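Side-chain contacts in transcriptional regulator (Rhodococcus sp., PDB 2O0Y), which probably binds DNA as an IclR-family transcription factor, through an N-terminal helix-turn-helix domain joined to a C-terminal domain related to GAF domains: residues T23-L28 / V56-T61; D166-D171 / D180-K185; L196-R201 / G227-F232; L223-P228 / E242-A247. All blocks are in the same frame, centred on the assembly; numbering follows the deposited sequence.

Contact 1. Residues T23-L28 / V56-T61; sequences TRVIDL and VRLVAT
L58 points its isobutyl group from helix 52-64 at helix 18-29 and is met there by R24, V25 and L28. Its CD1 comes up beside the root of the arginine, 3.5 Å from R24 CB. L28 reaches the same leucine nearer the backbone, with L28 CD1 3.9 Å from L58 CB, the two side chains crossing at about a right angle. The other branch tip, L58 CD2, lies 4.1 Å from V25 CG2. With its CG anti to the carbonyl carbon (chi1 -67°), L58 can send one methyl to R24 and L28 and the other to V25. No hydrogen bond joins the segments directly; a water bridges the two segments instead, accepting from R24 NH1 and from R57 NH1, 3.2 Å from each. It sits in the plane of the R24 guanidinium, at its edge. Both helices belong to the helix-turn-helix domain, presumably the DNA-binding part of the protein, and they pass at 81° with 10.7 Å between the segment axes. Helix 41-48 closes the next shell, its L44 and T48 packing on L28 and L44 also on V59. Farther out the second subunit joins in: V22 of that subunit packs on V25, R65 of that subunit makes a salt bridge with D27 OD1, and the backbone N of V19 of that subunit is hydrogen-bonded to T61 OG1.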
loop_
_atom_site.group_PDB
_atom_site.type_symbol
_atom_site.label_atom_id
_atom_site.label_comp_id
_atom_site.label_asym_id
_atom_site.label_seq_id
_atom_site.Cartn_x
_atom_site.Cartn_y
_atom_site.Cartn_z
ATOM N N THR B 23 -21.424 11.782 -9.476
ATOM C CA THR B 23 -21.070 12.925 -8.600
ATOM C C THR B 23 -21.327 12.644 -7.119
ATOM O O THR B 23 -20.574 13.072 -6.240
ATOM C CB THR B 23 -21.942 14.126 -8.969
ATOM O OG1 THR B 23 -21.573 14.499 -10.273
ATOM C CG2 THR B 23 -21.641 15.310 -8.054
ATOM N N ARG B 24 -22.442 11.962 -6.839
ATOM C CA ARG B 24 -22.776 11.586 -5.499
ATOM C C ARG B 24 -21.770 10.572 -4.963
ATOM O O ARG B 24 -21.404 10.623 -3.815
ATOM C CB ARG B 24 -24.202 10.993 -5.481
ATOM C CG ARG B 24 -25.269 12.145 -5.710
ATOM C CD ARG B 24 -26.620 11.566 -6.035
ATOM N NE ARG B 24 -27.597 12.659 -6.048
ATOM C CZ ARG B 24 -28.895 12.504 -6.239
ATOM N NH1 ARG B 24 -29.386 11.294 -6.423
ATOM N NH2 ARG B 24 -29.679 13.562 -6.228
ATOM N N VAL B 25 -21.354 9.611 -5.769
ATOM C CA VAL B 25 -20.338 8.672 -5.335
ATOM C C VAL B 25 -19.037 9.404 -5.007
ATOM O O VAL B 25 -18.421 9.176 -4.005
ATOM C CB VAL B 25 -20.112 7.579 -6.420
ATOM C CG1 VAL B 25 -19.013 6.688 -6.008
ATOM C CG2 VAL B 25 -21.421 6.748 -6.554
ATOM N N ILE B 26 -18.605 10.279 -5.889
ATOM C CA ILE B 26 -17.443 11.134 -5.594
ATOM C C ILE B 26 -17.650 11.980 -4.338
ATOM O O ILE B 26 -16.738 12.078 -3.499
ATOM C CB ILE B 26 -17.072 11.992 -6.842
ATOM C CG1 ILE B 26 -16.733 11.069 -8.027
ATOM C CG2 ILE B 26 -15.894 12.949 -6.535
ATOM C CD1 ILE B 26 -16.698 11.837 -9.426
ATOM N N ASP B 27 -18.802 12.639 -4.185
ATOM C CA ASP B 27 -19.047 13.436 -2.993
ATOM C C ASP B 27 -18.926 12.623 -1.686
ATOM O O ASP B 27 -18.513 13.132 -0.609
ATOM C CB ASP B 27 -20.465 14.095 -3.090
ATOM C CG ASP B 27 -20.550 15.110 -4.184
ATOM O OD1 ASP B 27 -19.484 15.510 -4.736
ATOM O OD2 ASP B 27 -21.690 15.505 -4.550
ATOM N N LEU B 28 -19.337 11.364 -1.746
ATOM C CA LEU B 28 -19.273 10.487 -0.554
ATOM C C LEU B 28 -17.830 10.105 -0.276
ATOM O O LEU B 28 -17.376 10.205 0.852
ATOM C CB LEU B 28 -20.119 9.188 -0.774
ATOM C CG LEU B 28 -21.639 9.460 -0.765
ATOM C CD1 LEU B 28 -22.412 8.205 -1.292
ATOM C CD2 LEU B 28 -22.097 9.706 0.723
ATOM N N VAL B 56 -28.129 5.459 1.513
ATOM C CA VAL B 56 -28.184 4.026 1.812
ATOM C C VAL B 56 -28.031 3.227 0.516
ATOM O O VAL B 56 -27.274 2.261 0.469
ATOM C CB VAL B 56 -29.471 3.663 2.579
ATOM C CG1 VAL B 56 -29.659 2.109 2.745
ATOM C CG2 VAL B 56 -29.510 4.361 3.909
ATOM N N ARG B 57 -28.750 3.602 -0.538
ATOM C CA ARG B 57 -28.642 2.885 -1.812
ATOM C C ARG B 57 -27.223 2.949 -2.411
ATOM O O ARG B 57 -26.689 1.956 -2.917
ATOM C CB ARG B 57 -29.665 3.433 -2.796
ATOM C CG ARG B 57 -29.437 3.063 -4.253
ATOM C CD ARG B 57 -30.707 3.269 -5.129
ATOM N NE ARG B 57 -31.364 4.586 -4.985
ATOM C CZ ARG B 57 -30.805 5.801 -5.124
ATOM N NH1 ARG B 57 -29.496 5.960 -5.364
ATOM N NH2 ARG B 57 -31.574 6.884 -4.965
ATOM N N LEU B 58 -26.616 4.124 -2.374
ATOM C CA LEU B 58 -25.256 4.261 -2.963
ATOM C C LEU B 58 -24.245 3.525 -2.137
ATOM O O LEU B 58 -23.357 2.853 -2.703
ATOM C CB LEU B 58 -24.848 5.737 -3.130
ATOM C CG LEU B 58 -25.658 6.540 -4.157
ATOM C CD1 LEU B 58 -25.443 8.092 -4.021
ATOM C CD2 LEU B 58 -25.327 6.071 -5.596
ATOM N N VAL B 59 -24.369 3.606 -0.803
ATOM C CA VAL B 59 -23.415 2.916 0.066
ATOM C C VAL B 59 -23.522 1.388 -0.169
ATOM O O VAL B 59 -22.508 0.725 -0.300
ATOM C CB VAL B 59 -23.623 3.306 1.544
ATOM C CG1 VAL B 59 -22.901 2.340 2.467
ATOM C CG2 VAL B 59 -23.087 4.736 1.770
ATOM N N ALA B 60 -24.752 0.868 -0.304
ATOM C CA ALA B 60 -24.996 -0.531 -0.647
ATOM C C ALA B 60 -24.221 -0.977 -1.909
ATOM O O ALA B 60 -23.494 -1.979 -1.875
ATOM C CB ALA B 60 -26.469 -0.774 -0.815
ATOM N N THR B 61 -24.376 -0.243 -3.019
ATOM C CA THR B 61 -23.652 -0.568 -4.253
ATOM C C THR B 61 -22.135 -0.514 -4.039
ATOM O O THR B 61 -21.404 -1.395 -4.498
ATOM C CB THR B 61 -24.023 0.390 -5.433
ATOM O OG1 THR B 61 -25.386 0.171 -5.785
ATOM C CG2 THR B 61 -23.215 0.023 -6.670
HETATM O O HOH W 1 -28.163 8.381 -7.074
#

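Contact 2. Residues D166-D171 / D180-K185; sequences DDVAAD and DQLREK
The guanidinium of R183 meets D166 at its edge: D166 OD1 lies almost in the guanidinium plane, while the carboxylate is turned 77° against it. The bond from R183 NH2 to D166 OD1 is short, 2.7 Å, with an angle of 158° at the hydrogen. It reaches the oxygen from above the carboxylate plane, so this is a one-oxygen salt bridge and not a paired, coplanar one. A bend at chi3 turns the end of the arginine toward helix 165-171. Its other terminal nitrogen, R183 NH1, makes a longer salt bridge of 3.4 Å to D180 OD1, one turn earlier on the arginine's own helix. Beside this charged group is a buried apolar patch. L182 CD2 is 3.8 Å from V168 CG1, the two side chains crossing at about a right angle, and it lies 4.5 Å from A169 CB. The segments run at 125° to each other with axes 9.5 Å apart, on two successive helices, 165-171 and 178-192, packed obliquely within the IclR C-terminal region, related to GAF domains. F178 and A179 of helix 178-192 also pack on A169, and L122, L148 and W149 from loops lie against V168. Replacing R183 by an alanine removes the cation that D166 and D180 share, and would probably leave both carboxylates without that mate and the helices without their charged tie. With D166 OD1 and D180 OD1 5.7 Å apart and one guanidinium between them, the arginine is likely to offset their mutual repulsion.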
loop_
_atom_site.group_PDB
_atom_site.type_symbol
_atom_site.label_atom_id
_atom_site.label_comp_id
_atom_site.label_asym_id
_atom_site.label_seq_id
_atom_site.Cartn_x
_atom_site.Cartn_y
_atom_site.Cartn_z
ATOM N N ASP B 166 14.480 2.640 18.965
ATOM C CA ASP B 166 15.006 1.426 19.590
ATOM C C ASP B 166 15.128 0.263 18.599
ATOM O O ASP B 166 16.152 -0.424 18.567
ATOM C CB ASP B 166 14.147 1.013 20.784
ATOM C CG ASP B 166 14.497 1.769 22.056
ATOM O OD1 ASP B 166 15.613 2.326 22.154
ATOM O OD2 ASP B 166 13.653 1.795 22.979
ATOM N N ASP B 167 14.085 0.054 17.792
ATOM C CA ASP B 167 14.058 -1.077 16.878
ATOM C C ASP B 167 15.083 -0.907 15.762
ATOM O O ASP B 167 15.786 -1.859 15.405
ATOM C CB ASP B 167 12.653 -1.292 16.308
ATOM C CG ASP B 167 11.636 -1.685 17.371
ATOM O OD1 ASP B 167 11.984 -2.316 18.420
ATOM O OD2 ASP B 167 10.457 -1.355 17.135
ATOM N N VAL B 168 15.175 0.307 15.224
ATOM C CA VAL B 168 16.199 0.681 14.249
ATOM C C VAL B 168 17.590 0.443 14.849
ATOM O O VAL B 168 18.497 -0.009 14.153
ATOM C CB VAL B 168 16.038 2.168 13.833
ATOM C CG1 VAL B 168 17.294 2.724 13.160
ATOM C CG2 VAL B 168 14.826 2.340 12.918
ATOM N N ALA B 169 17.739 0.734 16.141
ATOM C CA ALA B 169 19.033 0.610 16.822
ATOM C C ALA B 169 19.422 -0.861 16.991
ATOM O O ALA B 169 20.595 -1.205 16.875
ATOM C CB ALA B 169 19.004 1.308 18.184
ATOM N N ALA B 170 18.425 -1.708 17.265
ATOM C CA ALA B 170 18.622 -3.155 17.396
ATOM C C ALA B 170 18.965 -3.803 16.058
ATOM O O ALA B 170 19.564 -4.880 16.034
ATOM C CB ALA B 170 17.406 -3.800 17.987
ATOM N N ASP B 171 18.586 -3.134 14.963
ATOM C CA ASP B 171 18.863 -3.589 13.607
ATOM C C ASP B 171 20.289 -3.290 13.190
ATOM O O ASP B 171 20.798 -3.905 12.261
ATOM C CB ASP B 171 17.912 -2.934 12.594
ATOM N N ASP B 180 20.391 4.781 22.798
ATOM C CA ASP B 180 20.576 6.092 23.428
ATOM C C ASP B 180 21.346 7.088 22.571
ATOM O O ASP B 180 20.941 8.251 22.502
ATOM C CB ASP B 180 21.287 5.933 24.782
ATOM C CG ASP B 180 20.487 5.108 25.773
ATOM O OD1 ASP B 180 19.260 4.955 25.580
ATOM O OD2 ASP B 180 21.085 4.626 26.766
ATOM N N GLN B 181 22.426 6.625 21.919
ATOM C CA GLN B 181 23.264 7.464 21.054
ATOM C C GLN B 181 22.465 7.986 19.850
ATOM O O GLN B 181 22.369 9.194 19.623
ATOM C CB GLN B 181 24.489 6.686 20.547
ATOM C CG GLN B 181 25.453 6.177 21.616
ATOM N N LEU B 182 21.898 7.060 19.080
ATOM C CA LEU B 182 21.008 7.406 17.998
ATOM C C LEU B 182 19.907 8.398 18.404
ATOM O O LEU B 182 19.701 9.391 17.720
ATOM C CB LEU B 182 20.416 6.142 17.377
ATOM C CG LEU B 182 19.680 6.287 16.036
ATOM C CD1 LEU B 182 20.555 6.930 14.928
ATOM C CD2 LEU B 182 19.161 4.951 15.564
ATOM N N ARG B 183 19.226 8.146 19.525
ATOM C CA ARG B 183 18.188 9.049 20.055
ATOM C C ARG B 183 18.711 10.488 20.259
ATOM O O ARG B 183 17.997 11.465 19.987
ATOM C CB ARG B 183 17.619 8.493 21.371
ATOM C CG ARG B 183 16.330 9.166 21.879
ATOM C CD ARG B 183 15.743 8.461 23.120
ATOM N NE ARG B 183 15.102 7.217 22.705
ATOM C CZ ARG B 183 15.619 5.999 22.860
ATOM N NH1 ARG B 183 16.789 5.825 23.468
ATOM N NH2 ARG B 183 14.947 4.951 22.409
ATOM N N GLU B 184 19.955 10.609 20.719
ATOM C CA GLU B 184 20.533 11.920 21.025
ATOM C C GLU B 184 20.893 12.666 19.739
ATOM O O GLU B 184 20.601 13.854 19.603
ATOM C CB GLU B 184 21.736 11.810 21.980
ATOM C CG GLU B 184 21.376 11.301 23.408
ATOM C CD GLU B 184 22.480 11.557 24.460
ATOM O OE1 GLU B 184 23.531 12.142 24.090
ATOM O OE2 GLU B 184 22.294 11.182 25.659
ATOM N N LYS B 185 21.472 11.953 18.775
ATOM C CA LYS B 185 21.808 12.561 17.492
ATOM C C LYS B 185 20.532 13.010 16.744
ATOM O O LYS B 185 20.520 14.088 16.147
ATOM C CB LYS B 185 22.647 11.612 16.649
ATOM C CG LYS B 185 23.982 11.194 17.316
ATOM C CD LYS B 185 24.742 10.128 16.474
ATOM C CE LYS B 185 23.851 8.912 16.126
ATOM N NZ LYS B 185 24.412 7.948 15.119
#

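Contact 3. Residues L196-R201 / G227-F232; sequences LVHGER and GPTGRF
T229, just past the end of strand 219-228, faces H198 across the contact, with T229 CG2 4.3 Å from H198 ND1. This is a loose van der Waals approach; the polar ends of both residues turn instead to S206 of the intervening strand, whose OG is hydrogen-bonded to H198 ND1 and to T229 OG1 and so ties the two side chains together. Beyond T229 the chain makes a short 3-10 turn, in which R231 N bonds to P228 O at 3.0 Å and F232 N to T229 O at the same length. Within this turn P228 CG lies over the centre of one face of the R231 guanidinium, 3.3 Å above its plane. The setting is the edge of the antiparallel sheet of the IclR C-terminal domain on the side of strand 195-198, where strand 205-213 runs between strands 219-228 and 195-198, so the two segments meet past it, mainly through side chains. F232, next in line, carries the apolar part of the contact. With CG anti to the carbonyl carbon (chi1 -73°), its ring is brought toward L196, and F232 CD2 lies 4.0 Å from L196 CD1 as the two side chains slide past each other in opposite directions. Its backbone takes part as well, F232 O being 3.9 Å from H198 CE1. Behind, Y240 of helix 237-254 packs its ring edge-to-face with that of F232, while L208 of strand 205-213 touches L196.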
loop_
_atom_site.group_PDB
_atom_site.type_symbol
_atom_site.label_atom_id
_atom_site.label_comp_id
_atom_site.label_asym_id
_atom_site.label_seq_id
_atom_site.Cartn_x
_atom_site.Cartn_y
_atom_site.Cartn_z
ATOM N N LEU B 196 24.342 16.705 9.257
ATOM C CA LEU B 196 25.530 16.682 8.406
ATOM C C LEU B 196 26.471 15.660 9.043
ATOM O O LEU B 196 26.926 15.876 10.159
ATOM C CB LEU B 196 26.161 18.093 8.353
ATOM C CG LEU B 196 27.585 18.178 7.785
ATOM C CD1 LEU B 196 27.580 17.844 6.314
ATOM C CD2 LEU B 196 28.043 19.596 7.974
ATOM N N VAL B 197 26.689 14.534 8.362
ATOM C CA VAL B 197 27.431 13.416 8.947
ATOM C C VAL B 197 28.517 12.966 7.961
ATOM O O VAL B 197 28.359 13.137 6.732
ATOM C CB VAL B 197 26.485 12.208 9.208
ATOM C CG1 VAL B 197 25.269 12.620 10.049
ATOM C CG2 VAL B 197 26.014 11.637 7.931
ATOM N N HIS B 198 29.576 12.354 8.483
ATOM C CA HIS B 198 30.709 11.883 7.649
ATOM C C HIS B 198 31.060 10.425 7.947
ATOM O O HIS B 198 31.260 10.073 9.095
ATOM C CB HIS B 198 31.945 12.732 7.922
ATOM C CG HIS B 198 31.704 14.209 7.873
ATOM N ND1 HIS B 198 31.665 14.923 6.691
ATOM C CD2 HIS B 198 31.517 15.111 8.865
ATOM C CE1 HIS B 198 31.455 16.201 6.959
ATOM N NE2 HIS B 198 31.372 16.342 8.273
ATOM N N GLY B 199 31.126 9.578 6.933
ATOM C CA GLY B 199 31.690 8.242 7.117
ATOM C C GLY B 199 30.814 7.305 7.939
ATOM O O GLY B 199 31.294 6.320 8.487
ATOM N N GLU B 200 29.512 7.586 7.990
ATOM C CA GLU B 200 28.619 6.695 8.701
ATOM C C GLU B 200 28.204 5.534 7.832
ATOM O O GLU B 200 28.330 4.399 8.260
ATOM C CB GLU B 200 27.392 7.444 9.226
ATOM C CG GLU B 200 27.692 8.216 10.480
ATOM C CD GLU B 200 26.433 8.752 11.154
ATOM O OE1 GLU B 200 25.310 8.387 10.739
ATOM O OE2 GLU B 200 26.576 9.549 12.092
ATOM N N ARG B 201 27.739 5.832 6.608
ATOM C CA ARG B 201 27.281 4.832 5.658
ATOM C C ARG B 201 28.434 3.983 5.128
ATOM O O ARG B 201 28.351 2.746 5.072
ATOM C CB ARG B 201 26.568 5.514 4.476
ATOM C CG ARG B 201 25.225 6.186 4.799
ATOM C CD ARG B 201 24.761 7.156 3.690
ATOM N NE ARG B 201 25.322 6.869 2.364
ATOM C CZ ARG B 201 25.929 7.776 1.593
ATOM N NH1 ARG B 201 26.021 9.052 1.986
ATOM N NH2 ARG B 201 26.425 7.431 0.401
ATOM N N GLY B 227 27.790 12.566 -1.063
ATOM C CA GLY B 227 28.914 12.565 -1.967
ATOM C C GLY B 227 30.191 12.285 -1.235
ATOM O O GLY B 227 30.171 11.905 -0.071
ATOM N N PRO B 228 31.327 12.476 -1.919
ATOM C CA PRO B 228 32.624 12.258 -1.304
ATOM C C PRO B 228 32.912 13.236 -0.169
ATOM O O PRO B 228 32.655 14.431 -0.297
ATOM C CB PRO B 228 33.600 12.449 -2.471
ATOM C CG PRO B 228 32.849 13.230 -3.485
ATOM C CD PRO B 228 31.437 12.853 -3.337
ATOM N N THR B 229 33.440 12.722 0.945
ATOM C CA THR B 229 33.752 13.553 2.134
ATOM C C THR B 229 34.664 14.730 1.775
ATOM O O THR B 229 34.513 15.838 2.299
ATOM C CB THR B 229 34.384 12.668 3.197
ATOM O OG1 THR B 229 33.366 11.769 3.628
ATOM C CG2 THR B 229 34.957 13.478 4.397
ATOM N N GLY B 230 35.544 14.512 0.811
ATOM C CA GLY B 230 36.506 15.525 0.410
ATOM C C GLY B 230 35.874 16.756 -0.243
ATOM O O GLY B 230 36.563 17.743 -0.443
ATOM N N ARG B 231 34.575 16.693 -0.599
ATOM C CA ARG B 231 33.871 17.859 -1.133
ATOM C C ARG B 231 33.000 18.544 -0.078
ATOM O O ARG B 231 32.557 19.676 -0.283
ATOM C CB ARG B 231 32.989 17.446 -2.330
ATOM C CG ARG B 231 33.832 17.236 -3.613
ATOM C CD ARG B 231 33.011 17.500 -4.904
ATOM N NE ARG B 231 31.919 16.567 -5.114
ATOM C CZ ARG B 231 32.022 15.454 -5.845
ATOM N NH1 ARG B 231 33.190 15.136 -6.371
ATOM N NH2 ARG B 231 30.980 14.658 -6.017
ATOM N N PHE B 232 32.766 17.850 1.030
ATOM C CA PHE B 232 32.009 18.384 2.168
ATOM C C PHE B 232 32.999 18.974 3.136
ATOM O O PHE B 232 33.115 18.533 4.292
ATOM C CB PHE B 232 31.183 17.297 2.851
ATOM C CG PHE B 232 29.971 16.842 2.069
ATOM C CD1 PHE B 232 30.106 16.086 0.912
ATOM C CD2 PHE B 232 28.669 17.153 2.516
ATOM C CE1 PHE B 232 28.971 15.667 0.214
ATOM C CE2 PHE B 232 27.554 16.732 1.814
ATOM C CZ PHE B 232 27.720 15.988 0.674
#

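Contact 4. Residues L223-P228 / E242-A247; sequences LTLGGP and ECTRAA
T244 and L223 mark the closest approach of the backbones, 7.6 Å between their CA atoms, where helix segment 242-247 runs nearly antiparallel (156°) to strand segment 223-228 with the axes 9.4 Å apart. L223 and L225, two residues apart on the strand, both point to the helix, whereas T224 between them points away. L223 has its CG anti to the backbone N (chi1 -179°), which carries CD2 to A247 CB at 3.8 Å and to T244 CG2 at 4.1 Å. L225 lies against the other branch of the threonine, L225 CD1 being 3.4 Å from T244 OG1. This is helix-on-sheet packing in the GAF-related domain: helix 237-254 lies on one face of the antiparallel sheet, roughly along strand 219-228 but in the opposite direction, beside helix 97-110, whose L106 and I102 touch T244 and A247. Although OG1 meets leucine carbons, it is hydrogen-bonded to Y240 O one turn back in the helix. A glycine at T244 would probably open a gap between the helix and both leucines and leave the Y240 carbonyl without its hydroxyl partner. L208 and F210 of strand 205-213 pack on T244, and V114 of strand 113-120 on L223 and L225.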
loop_
_atom_site.group_PDB
_atom_site.type_symbol
_atom_site.label_atom_id
_atom_site.label_comp_id
_atom_site.label_asym_id
_atom_site.label_seq_id
_atom_site.Cartn_x
_atom_site.Cartn_y
_atom_site.Cartn_z
ATOM N N LEU B 223 15.314 15.817 2.312
ATOM C CA LEU B 223 16.015 16.253 1.130
ATOM C C LEU B 223 17.521 16.130 1.416
ATOM O O LEU B 223 18.047 16.804 2.318
ATOM C CB LEU B 223 15.670 17.701 0.824
ATOM C CG LEU B 223 16.326 18.302 -0.430
ATOM C CD1 LEU B 223 15.692 17.658 -1.711
ATOM C CD2 LEU B 223 16.112 19.795 -0.505
ATOM N N THR B 224 18.233 15.318 0.633
ATOM C CA THR B 224 19.552 14.920 1.042
ATOM C C THR B 224 20.640 15.074 -0.050
ATOM O O THR B 224 20.452 14.601 -1.157
ATOM C CB THR B 224 19.493 13.467 1.513
ATOM O OG1 THR B 224 18.480 13.367 2.541
ATOM C CG2 THR B 224 20.830 13.010 2.112
ATOM N N LEU B 225 21.805 15.642 0.318
ATOM C CA LEU B 225 23.019 15.603 -0.538
ATOM C C LEU B 225 23.909 14.479 -0.050
ATOM O O LEU B 225 24.086 14.341 1.135
ATOM C CB LEU B 225 23.811 16.902 -0.374
ATOM C CG LEU B 225 23.179 18.250 -0.677
ATOM C CD1 LEU B 225 24.270 19.294 -0.558
ATOM C CD2 LEU B 225 22.585 18.274 -2.097
ATOM N N GLY B 226 24.444 13.641 -0.934
ATOM C CA GLY B 226 25.462 12.669 -0.515
ATOM C C GLY B 226 26.556 12.712 -1.529
ATOM O O GLY B 226 26.289 12.886 -2.731
ATOM N N GLY B 227 27.790 12.566 -1.063
ATOM C CA GLY B 227 28.914 12.565 -1.967
ATOM C C GLY B 227 30.191 12.285 -1.235
ATOM O O GLY B 227 30.171 11.905 -0.071
ATOM N N PRO B 228 31.327 12.476 -1.919
ATOM C CA PRO B 228 32.624 12.258 -1.304
ATOM C C PRO B 228 32.912 13.236 -0.169
ATOM O O PRO B 228 32.655 14.431 -0.297
ATOM C CB PRO B 228 33.600 12.449 -2.471
ATOM C CG PRO B 228 32.849 13.230 -3.485
ATOM C CD PRO B 228 31.437 12.853 -3.337
ATOM N N GLU B 242 23.356 26.346 2.927
ATOM C CA GLU B 242 22.536 27.459 2.449
ATOM C C GLU B 242 21.663 27.077 1.256
ATOM O O GLU B 242 20.481 27.460 1.212
ATOM C CB GLU B 242 23.393 28.644 2.075
ATOM C CG GLU B 242 22.630 29.895 1.848
ATOM C CD GLU B 242 23.546 31.104 1.922
ATOM O OE1 GLU B 242 24.729 30.941 1.593
ATOM O OE2 GLU B 242 23.087 32.181 2.364
ATOM N N CYS B 243 22.224 26.368 0.270
ATOM C CA CYS B 243 21.423 25.921 -0.880
ATOM C C CYS B 243 20.388 24.887 -0.487
ATOM O O CYS B 243 19.266 24.921 -0.990
ATOM C CB CYS B 243 22.296 25.359 -2.010
ATOM S SG CYS B 243 23.454 26.604 -2.623
ATOM N N THR B 244 20.774 23.928 0.356
ATOM C CA THR B 244 19.849 22.845 0.674
ATOM C C THR B 244 18.731 23.364 1.556
ATOM O O THR B 244 17.595 22.929 1.441
ATOM C CB THR B 244 20.577 21.644 1.283
ATOM O OG1 THR B 244 21.641 21.284 0.409
ATOM C CG2 THR B 244 19.648 20.417 1.373
ATOM N N ARG B 245 19.039 24.320 2.429
ATOM C CA ARG B 245 18.015 24.923 3.302
ATOM C C ARG B 245 16.964 25.610 2.479
ATOM O O ARG B 245 15.796 25.430 2.740
ATOM C CB ARG B 245 18.624 25.981 4.248
ATOM C CG ARG B 245 17.613 26.470 5.265
ATOM C CD ARG B 245 18.155 27.674 6.109
ATOM N NE ARG B 245 19.281 27.298 6.966
ATOM C CZ ARG B 245 19.181 26.573 8.079
ATOM N NH1 ARG B 245 17.999 26.126 8.487
ATOM N NH2 ARG B 245 20.257 26.311 8.814
ATOM N N ALA B 246 17.382 26.422 1.507
ATOM C CA ALA B 246 16.432 27.152 0.645
ATOM C C ALA B 246 15.569 26.196 -0.156
ATOM O O ALA B 246 14.372 26.404 -0.280
ATOM C CB ALA B 246 17.171 28.092 -0.287
ATOM N N ALA B 247 16.188 25.167 -0.724
ATOM C CA ALA B 247 15.465 24.185 -1.563
ATOM C C ALA B 247 14.429 23.467 -0.743
ATOM O O ALA B 247 13.285 23.272 -1.187
ATOM C CB ALA B 247 16.477 23.171 -2.125
#

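Contact 1 stands apart in the helix-turn-helix domain, its centre about 46 to 54 Å from those of the other three, which all lie in the C-terminal domain. Along the sequence contact 1 closes first, then contact 2; contact 3 follows, helix 178-192 leading into strand 195-198, and contact 4 begins on strand 219-228, where contact 3 ends, and closes on helix 237-254. Contacts 3 and 4 share G227 and P228; their centres are about 12 Å apart, and F232 packs on L225 and G226. Contact 2 lies about 20 Å from contact 3, centre to centre, touching through a packing approach of K185 and E200. The probable DNA-binding and C-terminal parts therefore pack separately, the second subunit touching contact 1 alone.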